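Local coordinates for protein beta-phosphoglucomutase (Bacteroides vulgatus, PDB 3DV9) that probably interconverts beta-glucose 1-phosphate and glucose 6-phosphate as a magnesium-dependent phosphoglucomutase of the haloacid dehalogenase (HAD) family, at residues Ala207-Pro212 with Asn216-Glu221; Leu225-Met230 with Asn234-Thr239. One frame throughout, in Å; residues are numbered along the deposited sequence.

Contact 1. Residues Ala207-Pro212 with Asn216-Glu221; sequences AVNTGP and NVLLNE
Leu218 of helix 215-219 points its side chain at Ala207, near the end of strand 204-208, and at Asn209 in the loop that follows. Leu218 CB lies 3.9 Å from Ala207 CB. The branch Leu218 CD1 reaches further and stands 3.7 Å from Asn209 CB. The two side chains meet at a slant, with Leu218 CD1 against the CB and CG of Asn209. Val208, between Ala207 and Asn209, points away from the helix. Strand, helix and the following strand 225-227 form a beta-alpha-beta unit of the Rossmann-like HAD core. Pro192 and Leu226 also touch Leu218. Asn209 has CG anti to the backbone N (chi1 -166°), which puts it beside the carbonyl carbon, where OD1 can turn to the N two residues on. Asn209 OD1 accepts from Gly211 N at 3.3 Å, with an N-H...O angle of 158°, which makes an Asx turn. The donor is tilted 24° from the carbonyl plane. ND2 gives hydrogen bonds to Asp215 OD1 and Leu213 O, tying the turn to the start of the helix. Putting an alanine at Asn209 would probably leave Gly211 N without this acceptor and Asp215 OD1 without this donor, setting the turn freer to move.

Contact 2. Residues Leu225-Met230 with Asn234-Thr239; sequences LLFHSM and NKNWET
Met230 O accepts a hydrogen bond from Asn234 N at 2.9 Å. The bond is nearly straight, with an N-H...O angle of 168°, and it meets the carbonyl almost end-on. Asn234 CB also lies 3.4 Å from Met230 O. This is an i to i+4 bond in the first turn of helix 230-244. Ser229 sits at the N-cap of that helix, and its OG accepts from Asp232 N. Met230 is a selenomethionine. The strand 225-227 is an outermost strand of the parallel sheet in the HAD core, and the chain passes from it into the helix through the short link His228-Ser229. Phe227 of the strand points toward the helix and meets Asn236. Phe227 CE1 stands 3.6 Å from Asn236 CB and 3.7 Å from Asn236 CG. The two side chains lie aslant, with ring and amide planes 37° apart. Asn236 has CG anti to its carbonyl carbon (chi1 -80°), which brings Asn236 ND2 to 3.8 Å from Phe227 CE1. The same ND2 donates to Asp232 O, one turn back, so the amide is held while its carbon atoms pack on the ring. Asn234 OD1 takes a hydrogen bond from Lys119 NZ of helix 113-122, and Lys119 also forms a salt bridge with Glu238.

Contacts 1 and 2 are both buried and follow one another along the chain. Each sets a helix against a strand of the same parallel sheet, on neighbouring strands 204-208 and 225-227. The strands are joined by probable hydrogen bonds, Ala207 O to Phe227 N and Ala207 N to Leu225 O, both 2.8 Å. Val208, turned from helix 215-219, packs on the Ser229-Met230 backbone. Contact 1 lies deeper: its centre is about 11 Å from the centre of the chain, that of contact 2 about 16 Å. It has no hydrogen bond between its segments and relies on apolar contact. Contact 2 adds a backbone bond within a helix turn and sets a phenylalanine ring obliquely against the side chain of an asparagine.

Contact 1. Residues Ala207-Pro212 with Asn216-Glu221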
loop_
_atom_site.group_PDB
_atom_site.type_symbol
_atom_site.label_atom_id
_atom_site.label_comp_id
_atom_site.label_asym_id
_atom_site.label_seq_id
_atom_site.Cartn_x
_atom_site.Cartn_y
_atom_site.Cartn_z
ATOM N N ALA A 207 -9.495 -0.949 -1.878
ATOM C CA ALA A 207 -8.586 -1.410 -2.919
ATOM C C ALA A 207 -8.747 -0.548 -4.174
ATOM O O ALA A 207 -9.845 -0.182 -4.558
ATOM C CB ALA A 207 -8.835 -2.875 -3.313
ATOM N N VAL A 208 -7.621 -0.248 -4.791
ATOM C CA VAL A 208 -7.620 0.451 -6.087
ATOM C C VAL A 208 -6.730 -0.400 -6.969
ATOM O O VAL A 208 -5.506 -0.535 -6.722
ATOM C CB VAL A 208 -7.030 1.905 -5.957
ATOM C CG1 VAL A 208 -7.028 2.614 -7.330
ATOM C CG2 VAL A 208 -7.747 2.761 -4.866
ATOM N N ASN A 209 -7.338 -1.015 -7.979
ATOM C CA ASN A 209 -6.610 -1.987 -8.800
ATOM C C ASN A 209 -5.827 -1.279 -9.905
ATOM O O ASN A 209 -6.378 -0.992 -10.954
ATOM C CB ASN A 209 -7.530 -3.082 -9.375
ATOM C CG ASN A 209 -6.735 -4.234 -9.929
ATOM O OD1 ASN A 209 -5.510 -4.127 -10.039
ATOM N ND2 ASN A 209 -7.400 -5.334 -10.265
ATOM N N THR A 210 -4.525 -1.057 -9.695
ATOM C CA THR A 210 -3.766 -0.291 -10.664
ATOM C C THR A 210 -2.806 -1.189 -11.398
ATOM O O THR A 210 -1.940 -0.709 -12.145
ATOM C CB THR A 210 -2.937 0.803 -9.949
ATOM O OG1 THR A 210 -2.007 0.164 -9.058
ATOM C CG2 THR A 210 -3.851 1.766 -9.164
ATOM N N GLY A 211 -2.909 -2.505 -11.169
ATOM C CA GLY A 211 -1.927 -3.426 -11.762
ATOM C C GLY A 211 -2.543 -4.479 -12.663
ATOM O O GLY A 211 -3.662 -4.314 -13.135
ATOM N N PRO A 212 -1.811 -5.575 -12.892
ATOM C CA PRO A 212 -2.177 -6.658 -13.829
ATOM C C PRO A 212 -3.060 -7.779 -13.248
ATOM O O PRO A 212 -3.480 -8.712 -13.988
ATOM C CB PRO A 212 -0.823 -7.236 -14.209
ATOM C CG PRO A 212 0.035 -7.028 -12.988
ATOM C CD PRO A 212 -0.479 -5.787 -12.290
ATOM N N ASN A 216 -10.584 -9.887 -8.182
ATOM C CA ASN A 216 -10.854 -10.873 -7.109
ATOM C C ASN A 216 -9.702 -11.091 -6.127
ATOM O O ASN A 216 -9.917 -11.404 -4.953
ATOM C CB ASN A 216 -11.347 -12.210 -7.700
ATOM C CG ASN A 216 -12.732 -12.090 -8.354
ATOM O OD1 ASN A 216 -13.387 -11.032 -8.321
ATOM N ND2 ASN A 216 -13.174 -13.178 -8.986
ATOM N N VAL A 217 -8.479 -10.893 -6.589
ATOM C CA VAL A 217 -7.292 -11.046 -5.767
ATOM C C VAL A 217 -7.319 -10.047 -4.603
ATOM O O VAL A 217 -6.852 -10.334 -3.507
ATOM C CB VAL A 217 -6.024 -10.848 -6.656
ATOM C CG1 VAL A 217 -4.784 -10.927 -5.874
ATOM C CG2 VAL A 217 -5.977 -11.922 -7.750
ATOM N N LEU A 218 -7.905 -8.883 -4.866
ATOM C CA LEU A 218 -8.018 -7.808 -3.872
ATOM C C LEU A 218 -9.262 -7.985 -3.000
ATOM O O LEU A 218 -9.215 -7.874 -1.751
ATOM C CB LEU A 218 -8.058 -6.459 -4.596
ATOM C CG LEU A 218 -6.765 -6.145 -5.373
ATOM C CD1 LEU A 218 -6.889 -4.786 -6.114
ATOM C CD2 LEU A 218 -5.486 -6.177 -4.536
ATOM N N LEU A 219 -10.396 -8.240 -3.649
ATOM C CA LEU A 219 -11.641 -8.484 -2.951
ATOM C C LEU A 219 -11.537 -9.656 -1.961
ATOM O O LEU A 219 -12.124 -9.594 -0.882
ATOM C CB LEU A 219 -12.757 -8.780 -3.958
ATOM C CG LEU A 219 -13.091 -7.599 -4.903
ATOM C CD1 LEU A 219 -14.011 -8.068 -5.995
ATOM C CD2 LEU A 219 -13.735 -6.455 -4.075
ATOM N N ASN A 220 -10.790 -10.703 -2.335
ATOM C CA ASN A 220 -10.678 -11.904 -1.495
ATOM C C ASN A 220 -9.881 -11.705 -0.231
ATOM O O ASN A 220 -9.897 -12.576 0.663
ATOM C CB ASN A 220 -10.063 -13.047 -2.276
ATOM C CG ASN A 220 -11.037 -13.682 -3.247
ATOM O OD1 ASN A 220 -12.248 -13.479 -3.162
ATOM N ND2 ASN A 220 -10.504 -14.457 -4.184
ATOM N N GLU A 221 -9.170 -10.577 -0.155
ATOM C CA GLU A 221 -8.451 -10.204 1.047
ATOM C C GLU A 221 -9.291 -9.308 1.975
ATOM O O GLU A 221 -8.780 -8.810 2.994
ATOM C CB GLU A 221 -7.103 -9.558 0.674
ATOM C CG GLU A 221 -6.165 -10.517 -0.061
ATOM C CD GLU A 221 -5.885 -11.805 0.711
ATOM O OE1 GLU A 221 -5.926 -11.793 1.969
ATOM O OE2 GLU A 221 -5.629 -12.829 0.037
#

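Contact 2. Residues Leu225-Met230 with Asn234-Thr239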
loop_
_atom_site.group_PDB
_atom_site.type_symbol
_atom_site.label_atom_id
_atom_site.label_comp_id
_atom_site.label_asym_id
_atom_site.label_seq_id
_atom_site.Cartn_x
_atom_site.Cartn_y
_atom_site.Cartn_z
ATOM N N LEU A 225 -14.160 -1.704 -0.135
ATOM C CA LEU A 225 -14.580 -1.159 -1.411
ATOM C C LEU A 225 -13.442 -1.353 -2.413
ATOM O O LEU A 225 -12.253 -1.487 -2.040
ATOM C CB LEU A 225 -14.897 0.337 -1.288
ATOM C CG LEU A 225 -16.167 0.853 -0.611
ATOM C CD1 LEU A 225 -16.128 2.393 -0.581
ATOM C CD2 LEU A 225 -17.410 0.340 -1.345
ATOM N N LEU A 226 -13.788 -1.367 -3.698
ATOM C CA LEU A 226 -12.787 -1.477 -4.747
ATOM C C LEU A 226 -13.062 -0.427 -5.811
ATOM O O LEU A 226 -14.217 -0.289 -6.286
ATOM C CB LEU A 226 -12.788 -2.882 -5.408
ATOM C CG LEU A 226 -11.633 -3.088 -6.416
ATOM C CD1 LEU A 226 -11.143 -4.524 -6.339
ATOM C CD2 LEU A 226 -12.146 -2.724 -7.787
ATOM N N PHE A 227 -12.016 0.301 -6.181
ATOM C CA PHE A 227 -12.075 1.183 -7.399
ATOM C C PHE A 227 -11.145 0.683 -8.475
ATOM O O PHE A 227 -10.140 0.025 -8.210
ATOM C CB PHE A 227 -11.741 2.621 -7.033
ATOM C CG PHE A 227 -12.708 3.217 -6.043
ATOM C CD1 PHE A 227 -13.896 3.794 -6.481
ATOM C CD2 PHE A 227 -12.453 3.156 -4.676
ATOM C CE1 PHE A 227 -14.826 4.303 -5.593
ATOM C CE2 PHE A 227 -13.358 3.670 -3.771
ATOM C CZ PHE A 227 -14.575 4.242 -4.218
ATOM N N HIS A 228 -11.461 1.031 -9.712
ATOM C CA HIS A 228 -10.761 0.434 -10.851
ATOM C C HIS A 228 -9.456 1.163 -11.215
ATOM O O HIS A 228 -8.697 0.686 -12.055
ATOM C CB HIS A 228 -11.746 0.364 -12.021
ATOM C CG HIS A 228 -12.908 -0.545 -11.724
ATOM N ND1 HIS A 228 -12.757 -1.893 -11.486
ATOM C CD2 HIS A 228 -14.220 -0.275 -11.519
ATOM C CE1 HIS A 228 -13.936 -2.431 -11.218
ATOM N NE2 HIS A 228 -14.844 -1.471 -11.236
ATOM N N SER A 229 -9.241 2.351 -10.633
ATOM C CA SER A 229 -8.071 3.180 -10.965
ATOM C C SER A 229 -7.989 4.323 -9.953
ATOM O O SER A 229 -8.997 4.660 -9.301
ATOM C CB SER A 229 -8.221 3.810 -12.374
ATOM O OG SER A 229 -9.267 4.777 -12.396
HETATM N N MSE A 230 -6.852 4.998 -9.920
HETATM C CA MSE A 230 -6.744 6.162 -9.023
HETATM C C MSE A 230 -7.637 7.320 -9.526
HETATM O O MSE A 230 -8.225 8.039 -8.732
HETATM C CB MSE A 230 -5.288 6.580 -8.789
HETATM C CG MSE A 230 -4.538 5.717 -7.807
HETATM SE SE MSE A 230 -5.311 5.701 -6.035
HETATM C CE MSE A 230 -4.675 7.368 -5.340
ATOM N N ASN A 234 -10.341 9.121 -7.115
ATOM C CA ASN A 234 -10.364 10.568 -7.017
ATOM C C ASN A 234 -11.786 11.066 -7.335
ATOM O O ASN A 234 -12.332 11.921 -6.612
ATOM C CB ASN A 234 -9.358 11.182 -7.979
ATOM C CG ASN A 234 -9.434 12.689 -7.983
ATOM O OD1 ASN A 234 -9.564 13.304 -6.919
ATOM N ND2 ASN A 234 -9.420 13.291 -9.178
ATOM N N LYS A 235 -12.374 10.571 -8.428
ATOM C CA LYS A 235 -13.685 11.065 -8.866
ATOM C C LYS A 235 -14.774 10.818 -7.810
ATOM O O LYS A 235 -15.740 11.595 -7.670
ATOM C CB LYS A 235 -14.084 10.356 -10.147
ATOM C CG LYS A 235 -15.403 10.783 -10.721
ATOM C CD LYS A 235 -15.592 10.197 -12.117
ATOM C CE LYS A 235 -15.516 8.674 -12.130
ATOM N NZ LYS A 235 -15.537 8.110 -13.527
ATOM N N ASN A 236 -14.612 9.718 -7.103
ATOM C CA ASN A 236 -15.556 9.282 -6.094
ATOM C C ASN A 236 -15.304 9.822 -4.685
ATOM O O ASN A 236 -16.091 9.565 -3.768
ATOM C CB ASN A 236 -15.571 7.764 -6.082
ATOM C CG ASN A 236 -16.407 7.206 -7.199
ATOM O OD1 ASN A 236 -17.632 7.139 -7.093
ATOM N ND2 ASN A 236 -15.757 6.824 -8.294
ATOM N N TRP A 237 -14.235 10.594 -4.523
ATOM C CA TRP A 237 -13.843 11.036 -3.172
ATOM C C TRP A 237 -14.984 11.823 -2.452
ATOM O O TRP A 237 -15.343 11.555 -1.292
ATOM C CB TRP A 237 -12.543 11.878 -3.215
ATOM C CG TRP A 237 -12.299 12.330 -1.830
ATOM C CD1 TRP A 237 -12.472 13.568 -1.336
ATOM C CD2 TRP A 237 -11.949 11.478 -0.717
ATOM N NE1 TRP A 237 -12.214 13.568 0.030
ATOM C CE2 TRP A 237 -11.898 12.293 0.430
ATOM C CE3 TRP A 237 -11.678 10.102 -0.593
ATOM C CZ2 TRP A 237 -11.579 11.779 1.711
ATOM C CZ3 TRP A 237 -11.357 9.587 0.675
ATOM C CH2 TRP A 237 -11.311 10.427 1.806
ATOM N N GLU A 238 -15.520 12.823 -3.122
ATOM C CA GLU A 238 -16.585 13.672 -2.528
ATOM C C GLU A 238 -17.769 12.845 -2.013
ATOM O O GLU A 238 -18.199 13.016 -0.860
ATOM C CB GLU A 238 -17.029 14.748 -3.518
ATOM C CG GLU A 238 -15.841 15.653 -3.950
ATOM C CD GLU A 238 -15.210 15.294 -5.321
ATOM O OE1 GLU A 238 -14.565 14.197 -5.497
ATOM O OE2 GLU A 238 -15.380 16.170 -6.240
ATOM N N THR A 239 -18.235 11.919 -2.852
ATOM C CA THR A 239 -19.377 11.029 -2.510
ATOM C C THR A 239 -18.994 10.103 -1.373
ATOM O O THR A 239 -19.802 9.811 -0.480
ATOM C CB THR A 239 -19.798 10.222 -3.749
ATOM O OG1 THR A 239 -20.197 11.150 -4.759
ATOM C CG2 THR A 239 -20.992 9.233 -3.443
#